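Local coordinates for CymD (Pseudomonas putida, PDB 6Z34), which probably forms a FadL-type outer-membrane channel for the uptake of monoaromatic hydrocarbons, at residues M31-T36 with G237-F242; S281-I286 with D299-Y304; T162-G167 with G213-W218; V246-G251 with E270-N275. One frame throughout, in Å; residues are numbered along the deposited sequence.

Interaction 1 of 4, residues M31-T36 with G237-F242; sequences MLNPAT and GIVYNF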
loop_
_atom_site.group_PDB
_atom_site.type_symbol
_atom_site.label_atom_id
_atom_site.label_comp_id
_atom_site.label_asym_id
_atom_site.label_seq_id
_atom_site.Cartn_x
_atom_site.Cartn_y
_atom_site.Cartn_z
ATOM N N MET A 31 -10.398 5.328 1.429
ATOM C CA MET A 31 -9.031 4.925 1.724
ATOM C C MET A 31 -8.082 6.105 1.785
ATOM O O MET A 31 -6.874 5.896 1.870
ATOM C CB MET A 31 -8.526 3.925 0.685
ATOM C CG MET A 31 -9.220 2.568 0.733
ATOM S SD MET A 31 -8.930 1.650 2.267
ATOM C CE MET A 31 -7.178 1.838 2.446
ATOM N N LEU A 32 -8.589 7.336 1.713
ATOM C CA LEU A 32 -7.708 8.492 1.851
ATOM C C LEU A 32 -8.273 9.379 2.944
ATOM O O LEU A 32 -7.977 9.184 4.134
ATOM C CB LEU A 32 -7.556 9.255 0.536
ATOM C CG LEU A 32 -6.209 9.996 0.477
ATOM C CD1 LEU A 32 -5.676 10.009 -0.946
ATOM C CD2 LEU A 32 -6.266 11.411 1.046
ATOM N N ASN A 33 -9.113 10.335 2.564
ATOM C CA ASN A 33 -9.838 11.125 3.555
ATOM C C ASN A 33 -11.317 10.837 3.361
ATOM O O ASN A 33 -11.950 11.365 2.426
ATOM C CB ASN A 33 -9.530 12.619 3.447
ATOM C CG ASN A 33 -10.256 13.452 4.523
ATOM O OD1 ASN A 33 -10.895 12.905 5.447
ATOM N ND2 ASN A 33 -10.157 14.777 4.409
ATOM N N PRO A 34 -11.901 9.982 4.196
ATOM C CA PRO A 34 -13.323 9.652 4.033
ATOM C C PRO A 34 -14.250 10.847 4.189
ATOM O O PRO A 34 -15.399 10.771 3.741
ATOM C CB PRO A 34 -13.568 8.592 5.120
ATOM C CG PRO A 34 -12.346 8.592 5.987
ATOM C CD PRO A 34 -11.224 9.126 5.185
ATOM N N ALA A 35 -13.795 11.963 4.769
ATOM C CA ALA A 35 -14.656 13.144 4.822
ATOM C C ALA A 35 -15.023 13.618 3.424
ATOM O O ALA A 35 -16.078 14.241 3.246
ATOM C CB ALA A 35 -13.987 14.278 5.604
ATOM N N THR A 36 -14.201 13.295 2.408
ATOM C CA THR A 36 -14.508 13.790 1.065
ATOM C C THR A 36 -15.707 13.087 0.441
ATOM O O THR A 36 -16.211 13.556 -0.585
ATOM C CB THR A 36 -13.315 13.657 0.116
ATOM O OG1 THR A 36 -12.902 12.293 0.038
ATOM C CG2 THR A 36 -12.128 14.593 0.557
ATOM N N GLY A 237 -8.368 20.010 3.928
ATOM C CA GLY A 237 -8.654 18.671 4.416
ATOM C C GLY A 237 -7.480 18.100 5.187
ATOM O O GLY A 237 -6.312 18.368 4.884
ATOM N N ILE A 238 -7.804 17.310 6.206
ATOM C CA ILE A 238 -6.789 16.694 7.056
ATOM C C ILE A 238 -7.270 15.301 7.427
ATOM O O ILE A 238 -8.431 15.120 7.816
ATOM C CB ILE A 238 -6.504 17.541 8.325
ATOM C CG1 ILE A 238 -5.509 16.854 9.249
ATOM C CG2 ILE A 238 -7.724 17.754 9.156
ATOM C CD1 ILE A 238 -4.109 16.919 8.774
ATOM N N VAL A 239 -6.385 14.308 7.299
ATOM C CA VAL A 239 -6.737 12.946 7.688
ATOM C C VAL A 239 -5.550 12.293 8.371
ATOM O O VAL A 239 -4.412 12.382 7.899
ATOM C CB VAL A 239 -7.233 12.093 6.493
ATOM C CG1 VAL A 239 -6.190 12.012 5.391
ATOM C CG2 VAL A 239 -7.613 10.694 6.973
ATOM N N TYR A 240 -5.826 11.637 9.493
ATOM C CA TYR A 240 -4.852 10.813 10.187
ATOM C C TYR A 240 -5.153 9.338 9.943
ATOM O O TYR A 240 -6.254 8.857 10.236
ATOM C CB TYR A 240 -4.845 11.114 11.679
ATOM C CG TYR A 240 -3.732 10.403 12.419
ATOM C CD1 TYR A 240 -2.416 10.850 12.338
ATOM C CD2 TYR A 240 -4.000 9.293 13.214
ATOM C CE1 TYR A 240 -1.388 10.205 13.033
ATOM C CE2 TYR A 240 -2.985 8.646 13.912
ATOM C CZ TYR A 240 -1.687 9.102 13.816
ATOM O OH TYR A 240 -0.712 8.440 14.520
ATOM N N ASN A 241 -4.166 8.625 9.423
ATOM C CA ASN A 241 -4.281 7.206 9.132
ATOM C C ASN A 241 -3.629 6.429 10.273
ATOM O O ASN A 241 -2.481 6.696 10.633
ATOM C CB ASN A 241 -3.618 6.910 7.789
ATOM C CG ASN A 241 -4.110 5.635 7.169
ATOM O OD1 ASN A 241 -4.856 5.668 6.197
ATOM N ND2 ASN A 241 -3.681 4.497 7.709
ATOM N N PHE A 242 -4.376 5.510 10.871
ATOM C CA PHE A 242 -3.896 4.817 12.057
ATOM C C PHE A 242 -2.827 3.795 11.693
ATOM O O PHE A 242 -2.718 3.367 10.545
ATOM C CB PHE A 242 -5.036 4.094 12.767
ATOM C CG PHE A 242 -6.158 4.985 13.175
ATOM C CD1 PHE A 242 -5.915 6.275 13.599
ATOM C CD2 PHE A 242 -7.460 4.528 13.149
ATOM C CE1 PHE A 242 -6.956 7.096 13.987
ATOM C CE2 PHE A 242 -8.510 5.349 13.538
ATOM C CZ PHE A 242 -8.257 6.627 13.953
#
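Asn33 and Val239 bring an Asx turn of the N-terminal region against the inner wall of the barrel. Their side chains slide past each other in opposite directions, Asn33 CB lying 3.9 Å from Val239 CB. Val239 fits its two methyls around the turn: CG1, held between the backbone N and the carbonyl carbon (chi1 58°), packs on Asn33 CB, while CG2 sits 3.2 Å from Leu32 O. Pro34 adds a looser apolar touch, its CD 4.3 Å from Val239 CG2. No hydrogen bond joins the two segments. In FadL-family channels the residues ahead of the first barrel strand form a hatch inside the lumen, and the position of 31-36, in the loop before strand 43-58, is consistent with this. The turn is polar where it folds on itself. Asn33 OD1 accepts Ala35 N at 3.1 Å, the donor standing 62° out of the carbonyl plane, and Asn33 O takes both Thr36 N and, at 2.7 Å, Thr36 OG1. With CG turned anti to the backbone N, the amide reaches along the barrel wall, where ND2 is bonded to Leu226 O of strand 198-229 and to Ala21 O of the N-terminal region. For Asn33, an alanine here is likely to leave Ala35 N without its side-chain acceptor and Leu226 O and Ala21 O without their shared donor, so that the turn would be held to the wall by packing alone on this side. Val239 itself lies on a strand paired with 198-229 and 281-289; Ile238 and Tyr240, next to it in sequence, point away from 31-36.

Interaction 2 of 4, residues S281-I286 with D299-Y304; sequences SLVAGI and DYKRVY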
loop_
_atom_site.group_PDB
_atom_site.type_symbol
_atom_site.label_atom_id
_atom_site.label_comp_id
_atom_site.label_asym_id
_atom_site.label_seq_id
_atom_site.Cartn_x
_atom_site.Cartn_y
_atom_site.Cartn_z
ATOM N N SER A 281 -0.024 7.651 9.324
ATOM C CA SER A 281 0.373 8.753 8.459
ATOM C C SER A 281 -0.605 9.900 8.631
ATOM O O SER A 281 -1.754 9.721 9.036
ATOM C CB SER A 281 0.472 8.350 6.983
ATOM O OG SER A 281 -0.728 7.752 6.534
ATOM N N LEU A 282 -0.116 11.090 8.334
ATOM C CA LEU A 282 -0.894 12.309 8.436
ATOM C C LEU A 282 -0.856 12.977 7.077
ATOM O O LEU A 282 0.229 13.201 6.532
ATOM C CB LEU A 282 -0.333 13.236 9.515
ATOM C CG LEU A 282 -1.126 14.530 9.728
ATOM C CD1 LEU A 282 -2.488 14.258 10.392
ATOM C CD2 LEU A 282 -0.309 15.520 10.541
ATOM N N VAL A 283 -2.035 13.268 6.524
ATOM C CA VAL A 283 -2.157 13.963 5.249
ATOM C C VAL A 283 -2.920 15.255 5.481
ATOM O O VAL A 283 -4.046 15.237 5.993
ATOM C CB VAL A 283 -2.872 13.106 4.199
ATOM C CG1 VAL A 283 -2.913 13.843 2.870
ATOM C CG2 VAL A 283 -2.188 11.755 4.067
ATOM N N ALA A 284 -2.314 16.371 5.100
ATOM C CA ALA A 284 -2.967 17.669 5.096
ATOM C C ALA A 284 -2.932 18.216 3.679
ATOM O O ALA A 284 -1.925 18.067 2.971
ATOM C CB ALA A 284 -2.285 18.649 6.049
ATOM N N GLY A 285 -4.031 18.836 3.260
ATOM C CA GLY A 285 -4.046 19.306 1.891
ATOM C C GLY A 285 -5.138 20.320 1.638
ATOM O O GLY A 285 -5.947 20.651 2.513
ATOM N N ILE A 286 -5.157 20.802 0.404
ATOM C CA ILE A 286 -6.031 21.894 0.030
ATOM C C ILE A 286 -6.458 21.684 -1.413
ATOM O O ILE A 286 -5.700 21.152 -2.232
ATOM C CB ILE A 286 -5.314 23.244 0.235
ATOM C CG1 ILE A 286 -6.121 24.399 -0.326
ATOM C CG2 ILE A 286 -3.996 23.219 -0.438
ATOM C CD1 ILE A 286 -5.466 25.726 -0.031
ATOM N N ASP A 299 -1.228 18.390 -1.686
ATOM C CA ASP A 299 -1.262 17.669 -0.417
ATOM C C ASP A 299 0.146 17.456 0.109
ATOM O O ASP A 299 1.104 17.276 -0.656
ATOM C CB ASP A 299 -1.952 16.301 -0.531
ATOM C CG ASP A 299 -3.459 16.411 -0.762
ATOM O OD1 ASP A 299 -3.966 17.521 -1.033
ATOM O OD2 ASP A 299 -4.151 15.383 -0.622
ATOM N N TYR A 300 0.255 17.468 1.432
ATOM C CA TYR A 300 1.490 17.152 2.118
ATOM C C TYR A 300 1.226 15.975 3.032
ATOM O O TYR A 300 0.226 15.962 3.756
ATOM C CB TYR A 300 2.012 18.315 2.946
ATOM C CG TYR A 300 3.054 17.840 3.929
ATOM C CD1 TYR A 300 4.335 17.526 3.500
ATOM C CD2 TYR A 300 2.753 17.676 5.277
ATOM C CE1 TYR A 300 5.296 17.090 4.385
ATOM C CE2 TYR A 300 3.701 17.237 6.169
ATOM C CZ TYR A 300 4.972 16.943 5.716
ATOM O OH TYR A 300 5.935 16.506 6.593
ATOM N N LYS A 301 2.131 15.004 3.029
ATOM C CA LYS A 301 1.905 13.820 3.837
ATOM C C LYS A 301 3.192 13.366 4.512
ATOM O O LYS A 301 4.249 13.283 3.880
ATOM C CB LYS A 301 1.322 12.687 2.996
ATOM C CG LYS A 301 1.776 11.361 3.490
ATOM C CD LYS A 301 1.024 10.239 2.887
ATOM C CE LYS A 301 1.812 9.657 1.780
ATOM N NZ LYS A 301 1.267 8.305 1.563
ATOM N N ARG A 302 3.075 13.065 5.797
ATOM C CA ARG A 302 4.152 12.542 6.621
ATOM C C ARG A 302 3.806 11.114 7.030
ATOM O O ARG A 302 2.779 10.889 7.685
ATOM C CB ARG A 302 4.337 13.421 7.853
ATOM C CG ARG A 302 5.421 12.958 8.769
ATOM C CD ARG A 302 6.757 13.400 8.245
ATOM N NE ARG A 302 7.769 13.246 9.276
ATOM C CZ ARG A 302 8.313 14.249 9.950
ATOM N NH1 ARG A 302 7.949 15.499 9.694
ATOM N NH2 ARG A 302 9.225 13.996 10.876
ATOM N N VAL A 303 4.649 10.151 6.645
ATOM C CA VAL A 303 4.479 8.755 7.041
ATOM C C VAL A 303 5.439 8.467 8.188
ATOM O O VAL A 303 6.633 8.761 8.091
ATOM C CB VAL A 303 4.720 7.796 5.861
ATOM C CG1 VAL A 303 4.755 6.376 6.351
ATOM C CG2 VAL A 303 3.637 7.940 4.795
ATOM N N TYR A 304 4.925 7.890 9.273
ATOM C CA TYR A 304 5.675 7.810 10.525
ATOM C C TYR A 304 6.295 6.420 10.694
ATOM O O TYR A 304 5.945 5.647 11.583
ATOM C CB TYR A 304 4.773 8.163 11.702
ATOM C CG TYR A 304 4.289 9.597 11.707
ATOM C CD1 TYR A 304 5.109 10.628 12.140
ATOM C CD2 TYR A 304 3.001 9.917 11.273
ATOM C CE1 TYR A 304 4.666 11.942 12.146
ATOM C CE2 TYR A 304 2.551 11.227 11.272
ATOM C CZ TYR A 304 3.389 12.231 11.710
ATOM O OH TYR A 304 2.954 13.528 11.708
HETATM O O HOH W 1 -6.629 17.814 -1.800
#
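Leu282 and Arg302 form a hydrogen-bonded pair in a regular antiparallel hairpin of the barrel wall, built from strands 281-289 and 294-303. Leu282 N gives to Arg302 O at 3.0 Å and Arg302 N returns the bond to Leu282 O; Ala284 and Tyr300 repeat the exchange, with Tyr300 N 2.7 Å from Ala284 O and almost perfectly straight (178°). On the face carrying Ser281, Val283 and Gly285, the pairs are non-hydrogen-bonded. There Val283 CG2 rests on the aliphatic stem of Lys301, 3.7 Å from CD. Gly285, bare of a side chain, lets Asp299 fold across it, with OD1 3.4 Å from Gly285 CA; a beta carbon would collide with that oxygen. Just past Val303, Tyr304, its CG set beside the backbone N (chi1 -65°), runs alongside Leu282, which is on the other face and whose CB meets the ring edge 3.9 Å from Tyr304 CE2. Arg302 CG lies over one face of the same ring, toward the rim. A serine in place of Tyr304 would probably open a gap beside Leu282 and leave the Arg302 stem without the ring it rests on. Asp299 OD2 accepts from Gly20 N and Ala21 N of the N-terminal region, and OD1 takes a water at 2.8 Å. Both carboxylate oxygens are thus engaged, a setting likely to favour the charged form of this buried acid.

Interaction 3 of 4, residues T162-G167 with G213-W218; sequences TSVNLG and GGVDSW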
loop_
_atom_site.group_PDB
_atom_site.type_symbol
_atom_site.label_atom_id
_atom_site.label_comp_id
_atom_site.label_asym_id
_atom_site.label_seq_id
_atom_site.Cartn_x
_atom_site.Cartn_y
_atom_site.Cartn_z
ATOM N N THR A 162 -3.127 -9.313 5.210
ATOM C CA THR A 162 -1.757 -9.138 4.748
ATOM C C THR A 162 -1.178 -10.494 4.390
ATOM O O THR A 162 -1.275 -11.436 5.184
ATOM C CB THR A 162 -0.891 -8.498 5.831
ATOM O OG1 THR A 162 -1.402 -7.212 6.134
ATOM C CG2 THR A 162 0.551 -8.381 5.367
ATOM N N SER A 163 -0.557 -10.588 3.219
ATOM C CA SER A 163 0.061 -11.827 2.761
ATOM C C SER A 163 1.452 -11.517 2.224
ATOM O O SER A 163 1.617 -10.562 1.456
ATOM C CB SER A 163 -0.801 -12.483 1.680
ATOM O OG SER A 163 -0.406 -13.815 1.413
ATOM N N VAL A 164 2.454 -12.305 2.623
ATOM C CA VAL A 164 3.815 -12.124 2.111
ATOM C C VAL A 164 4.377 -13.456 1.627
ATOM O O VAL A 164 4.289 -14.471 2.329
ATOM C CB VAL A 164 4.753 -11.471 3.150
ATOM C CG1 VAL A 164 4.889 -12.320 4.359
ATOM C CG2 VAL A 164 6.130 -11.191 2.551
ATOM N N ASN A 165 4.886 -13.456 0.395
ATOM C CA ASN A 165 5.758 -14.487 -0.149
ATOM C C ASN A 165 7.183 -13.963 -0.082
ATOM O O ASN A 165 7.432 -12.789 -0.366
ATOM C CB ASN A 165 5.408 -14.824 -1.608
ATOM C CG ASN A 165 4.066 -15.514 -1.761
ATOM O OD1 ASN A 165 3.534 -16.094 -0.816
ATOM N ND2 ASN A 165 3.528 -15.485 -2.977
ATOM N N LEU A 166 8.118 -14.818 0.311
ATOM C CA LEU A 166 9.477 -14.331 0.487
ATOM C C LEU A 166 10.470 -15.441 0.229
ATOM O O LEU A 166 10.154 -16.633 0.335
ATOM C CB LEU A 166 9.698 -13.746 1.887
ATOM C CG LEU A 166 9.656 -14.651 3.124
ATOM C CD1 LEU A 166 10.943 -15.427 3.443
ATOM C CD2 LEU A 166 9.257 -13.778 4.289
ATOM N N GLY A 167 11.686 -15.008 -0.101
ATOM C CA GLY A 167 12.870 -15.839 -0.186
ATOM C C GLY A 167 14.029 -15.080 0.423
ATOM O O GLY A 167 14.177 -13.874 0.209
ATOM N N GLY A 213 2.894 -22.403 0.706
ATOM C CA GLY A 213 4.027 -21.598 1.127
ATOM C C GLY A 213 3.689 -20.119 1.180
ATOM O O GLY A 213 2.930 -19.594 0.367
ATOM N N GLY A 214 4.271 -19.438 2.156
ATOM C CA GLY A 214 3.920 -18.069 2.466
ATOM C C GLY A 214 3.266 -17.959 3.833
ATOM O O GLY A 214 3.026 -18.947 4.531
ATOM N N VAL A 215 3.022 -16.712 4.238
ATOM C CA VAL A 215 2.389 -16.445 5.521
ATOM C C VAL A 215 1.376 -15.334 5.316
ATOM O O VAL A 215 1.416 -14.593 4.328
ATOM C CB VAL A 215 3.398 -16.077 6.637
ATOM C CG1 VAL A 215 4.353 -17.295 6.977
ATOM C CG2 VAL A 215 4.196 -14.844 6.269
ATOM N N ASP A 216 0.452 -15.237 6.263
ATOM C CA ASP A 216 -0.686 -14.351 6.108
ATOM C C ASP A 216 -1.309 -14.133 7.470
ATOM O O ASP A 216 -1.082 -14.909 8.404
ATOM C CB ASP A 216 -1.719 -14.949 5.171
ATOM C CG ASP A 216 -2.558 -15.997 5.857
ATOM O OD1 ASP A 216 -2.014 -17.077 6.153
ATOM O OD2 ASP A 216 -3.754 -15.755 6.107
ATOM N N SER A 217 -2.172 -13.116 7.534
ATOM C CA SER A 217 -2.722 -12.622 8.784
ATOM C C SER A 217 -3.822 -11.606 8.487
ATOM O O SER A 217 -3.696 -10.808 7.554
ATOM C CB SER A 217 -1.617 -11.962 9.609
ATOM O OG SER A 217 -2.087 -11.559 10.866
ATOM N N TRP A 218 -4.890 -11.661 9.279
ATOM C CA TRP A 218 -5.903 -10.633 9.359
ATOM C C TRP A 218 -5.489 -9.618 10.407
ATOM O O TRP A 218 -4.861 -9.959 11.409
ATOM C CB TRP A 218 -7.264 -11.245 9.711
ATOM C CG TRP A 218 -7.908 -11.872 8.517
ATOM C CD1 TRP A 218 -7.916 -13.194 8.185
ATOM C CD2 TRP A 218 -8.581 -11.186 7.459
ATOM N NE1 TRP A 218 -8.572 -13.378 6.987
ATOM C CE2 TRP A 218 -8.999 -12.157 6.528
ATOM C CE3 TRP A 218 -8.892 -9.845 7.220
ATOM C CZ2 TRP A 218 -9.721 -11.828 5.376
ATOM C CZ3 TRP A 218 -9.597 -9.519 6.071
ATOM C CH2 TRP A 218 -10.003 -10.505 5.164
#
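Val164 and Val215 make the dense part of this antiparallel pairing. They form a hydrogen-bonded pair, Val164 N to Val215 O at 3.0 Å and Val215 N to Val164 O at 3.2 Å, and their side chains lie side by side, pointing the same way. Each turns one methyl into the site between backbone N and carbonyl carbon; the modelled 3.2 Å between Val164 CG1 and Val215 CG2 is tighter than normal van der Waals contact and its exact value is doubtful. Farther along, Thr162 N reaches Ser217 O at 2.8 Å, but the return bond from Ser217 N is weak and bent (131°). The face of Ser163 and Asp216 is looser: Ser163 OG stands 4.1 Å from Asp216 CB, and Asp216, a partly exposed residue, turns its carboxylate outward, where OD2 is hydrogen-bonded to Trp161 NE1. Gly214 has backbone angles at which a beta carbon would be jammed against the carbonyl O of the residue before, and it would also strike Asn165 OD1. Strand 151-171 is paired on its far edge with strand 131-146, through Ser163 and Ile135, whereas strand 198-229 continues to strand 234-259, where Leu249 packs on Thr162, Val215 and Ser217, and Ser217 OG bonds to Val246 O.

Interaction 4 of 4, residues V246-G251 with E270-N275; sequences VGDLSG and ELKLHN
Asp248 sets its CG beside the backbone N (chi1 -61°), while His274 swings CG anti to its own N (chi1 -165°), and the two side chains come to lie next to each other, pointing the same way. They meet at the end of the antiparallel pairing between strands 234-259 and 265-273, a beta hairpin of the FadL-type barrel. Asp248 OD1 is 3.2 Å from His274 CD2, an approach to a ring carbon with the carboxylate and ring planes 82° apart. Lys272, bent at its last torsion, passes at a slant over the same acid: its CE lies 3.9 Å from Asp248 CG, yet NZ remains 4.4 Å from Asp248 OD1, beyond a salt bridge, so the attraction is probably only a loose electrostatic one. Inside the hairpin the backbone is gripped unevenly. Leu273 N gives a short bond to Leu249 O, 2.6 Å and in the carbonyl plane, while the reverse bond from Leu249 N is weak. Gly251 and Leu271 show the same asymmetry: Leu271 N reaches Gly251 O at 2.8 Å, but Gly251 N bonds only weakly to Leu271 O. The buried face carries Leu249 and Leu273, touching through their CB atoms at 4.1 Å, along with Leu271; Val215 and Val314 of the adjoining strands help to cover it. Ser250 and Lys272 lie on the other face. Beyond the hairpin, His274 ND1 is hydrogen-bonded to Glu313 OE1, and the imidazole has Lys272 CE over the rim of one face and Asn275 ND2 3.7 Å above the centre of the other.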
loop_
_atom_site.group_PDB
_atom_site.type_symbol
_atom_site.label_atom_id
_atom_site.label_comp_id
_atom_site.label_asym_id
_atom_site.label_seq_id
_atom_site.Cartn_x
_atom_site.Cartn_y
_atom_site.Cartn_z
ATOM N N VAL A 246 -1.190 -5.648 12.056
ATOM C CA VAL A 246 -1.471 -6.839 11.251
ATOM C C VAL A 246 -1.404 -8.125 12.068
ATOM O O VAL A 246 -2.071 -9.104 11.715
ATOM C CB VAL A 246 -0.544 -6.974 10.026
ATOM C CG1 VAL A 246 -0.357 -5.634 9.312
ATOM C CG2 VAL A 246 0.743 -7.581 10.404
ATOM N N GLY A 247 -0.651 -8.162 13.154
ATOM C CA GLY A 247 -0.566 -9.382 13.944
ATOM C C GLY A 247 0.246 -10.491 13.274
ATOM O O GLY A 247 0.719 -10.377 12.144
ATOM N N ASP A 248 0.383 -11.599 14.006
ATOM C CA ASP A 248 1.334 -12.651 13.649
ATOM C C ASP A 248 0.974 -13.313 12.318
ATOM O O ASP A 248 -0.067 -13.966 12.201
ATOM C CB ASP A 248 1.389 -13.706 14.752
ATOM C CG ASP A 248 1.847 -13.146 16.080
ATOM O OD1 ASP A 248 2.584 -12.138 16.090
ATOM O OD2 ASP A 248 1.469 -13.729 17.119
ATOM N N LEU A 249 1.858 -13.186 11.331
ATOM C CA LEU A 249 1.708 -13.864 10.046
ATOM C C LEU A 249 2.259 -15.288 10.143
ATOM O O LEU A 249 3.437 -15.483 10.467
ATOM C CB LEU A 249 2.415 -13.084 8.936
ATOM C CG LEU A 249 1.877 -11.666 8.672
ATOM C CD1 LEU A 249 2.522 -10.632 9.575
ATOM C CD2 LEU A 249 2.037 -11.267 7.216
ATOM N N SER A 250 1.413 -16.281 9.855
ATOM C CA SER A 250 1.807 -17.680 9.949
ATOM C C SER A 250 1.537 -18.397 8.631
ATOM O O SER A 250 0.740 -17.949 7.801
ATOM C CB SER A 250 1.093 -18.408 11.096
ATOM O OG SER A 250 -0.297 -18.172 11.073
ATOM N N GLY A 251 2.227 -19.519 8.450
ATOM C CA GLY A 251 2.163 -20.273 7.208
ATOM C C GLY A 251 3.306 -21.279 7.133
ATOM O O GLY A 251 3.826 -21.723 8.153
ATOM N N GLU A 270 6.732 -24.943 9.530
ATOM C CA GLU A 270 5.912 -23.763 9.735
ATOM C C GLU A 270 6.793 -22.530 9.887
ATOM O O GLU A 270 7.893 -22.585 10.443
ATOM C CB GLU A 270 5.019 -23.944 10.966
ATOM C CG GLU A 270 5.720 -23.711 12.308
ATOM C CD GLU A 270 4.808 -23.086 13.364
ATOM O OE1 GLU A 270 3.871 -23.776 13.825
ATOM O OE2 GLU A 270 5.038 -21.912 13.735
ATOM N N LEU A 271 6.302 -21.412 9.370
ATOM C CA LEU A 271 6.964 -20.122 9.493
ATOM C C LEU A 271 6.010 -19.123 10.131
ATOM O O LEU A 271 4.812 -19.102 9.819
ATOM C CB LEU A 271 7.428 -19.589 8.131
ATOM C CG LEU A 271 8.250 -18.301 8.182
ATOM C CD1 LEU A 271 9.646 -18.584 8.742
ATOM C CD2 LEU A 271 8.336 -17.643 6.807
ATOM N N LYS A 272 6.550 -18.290 11.012
ATOM C CA LYS A 272 5.787 -17.240 11.660
ATOM C C LYS A 272 6.578 -15.944 11.572
ATOM O O LYS A 272 7.758 -15.910 11.935
ATOM C CB LYS A 272 5.492 -17.614 13.116
ATOM C CG LYS A 272 4.978 -16.476 13.957
ATOM C CD LYS A 272 5.295 -16.688 15.428
ATOM C CE LYS A 272 5.016 -15.438 16.236
ATOM N NZ LYS A 272 6.203 -14.551 16.262
ATOM N N LEU A 273 5.954 -14.890 11.046
ATOM C CA LEU A 273 6.506 -13.546 11.158
ATOM C C LEU A 273 5.799 -12.842 12.307
ATOM O O LEU A 273 4.604 -13.055 12.534
ATOM C CB LEU A 273 6.340 -12.737 9.875
ATOM C CG LEU A 273 7.167 -13.217 8.693
ATOM C CD1 LEU A 273 7.400 -12.070 7.741
ATOM C CD2 LEU A 273 8.481 -13.829 9.166
ATOM N N HIS A 274 6.532 -12.007 13.040
ATOM C CA HIS A 274 5.982 -11.547 14.305
ATOM C C HIS A 274 5.410 -10.135 14.234
ATOM O O HIS A 274 4.196 -9.952 14.071
ATOM C CB HIS A 274 7.047 -11.620 15.396
ATOM C CG HIS A 274 6.496 -11.507 16.783
ATOM N ND1 HIS A 274 7.152 -12.008 17.887
ATOM C CD2 HIS A 274 5.350 -10.953 17.247
ATOM C CE1 HIS A 274 6.435 -11.765 18.970
ATOM N NE2 HIS A 274 5.340 -11.121 18.610
ATOM N N ASN A 275 6.276 -9.136 14.403
ATOM C CA ASN A 275 5.861 -7.762 14.680
ATOM C C ASN A 275 5.818 -6.951 13.394
ATOM O O ASN A 275 6.826 -6.394 12.952
ATOM C CB ASN A 275 6.775 -7.103 15.708
ATOM C CG ASN A 275 6.719 -7.783 17.069
ATOM O OD1 ASN A 275 5.638 -7.956 17.640
ATOM N ND2 ASN A 275 7.876 -8.145 17.604
#

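The four contacts form two groups on the barrel, about 28 to 30 Å apart between centres. Interactions 1 and 2 meet where strand 234-259 pairs with 281-289, Val239 N lying 2.8 Å from Val283 O; interactions 3 and 4 meet where its later part pairs with 198-229, Asp216 N lying 3.1 Å from Ser250 O. Interactions 1 and 4 thus use one strand at different heights. Interaction 1 is buried and, unlike the rest, joins a loop to the wall without a hydrogen bond between its segments. Interaction 3 is a buried strand pairing, interaction 4 is partly buried with charged groups at its end, and interaction 2 is largely a surface pairing, regular in its backbone bonds, with the buried Asp299 reaching the N-terminal region.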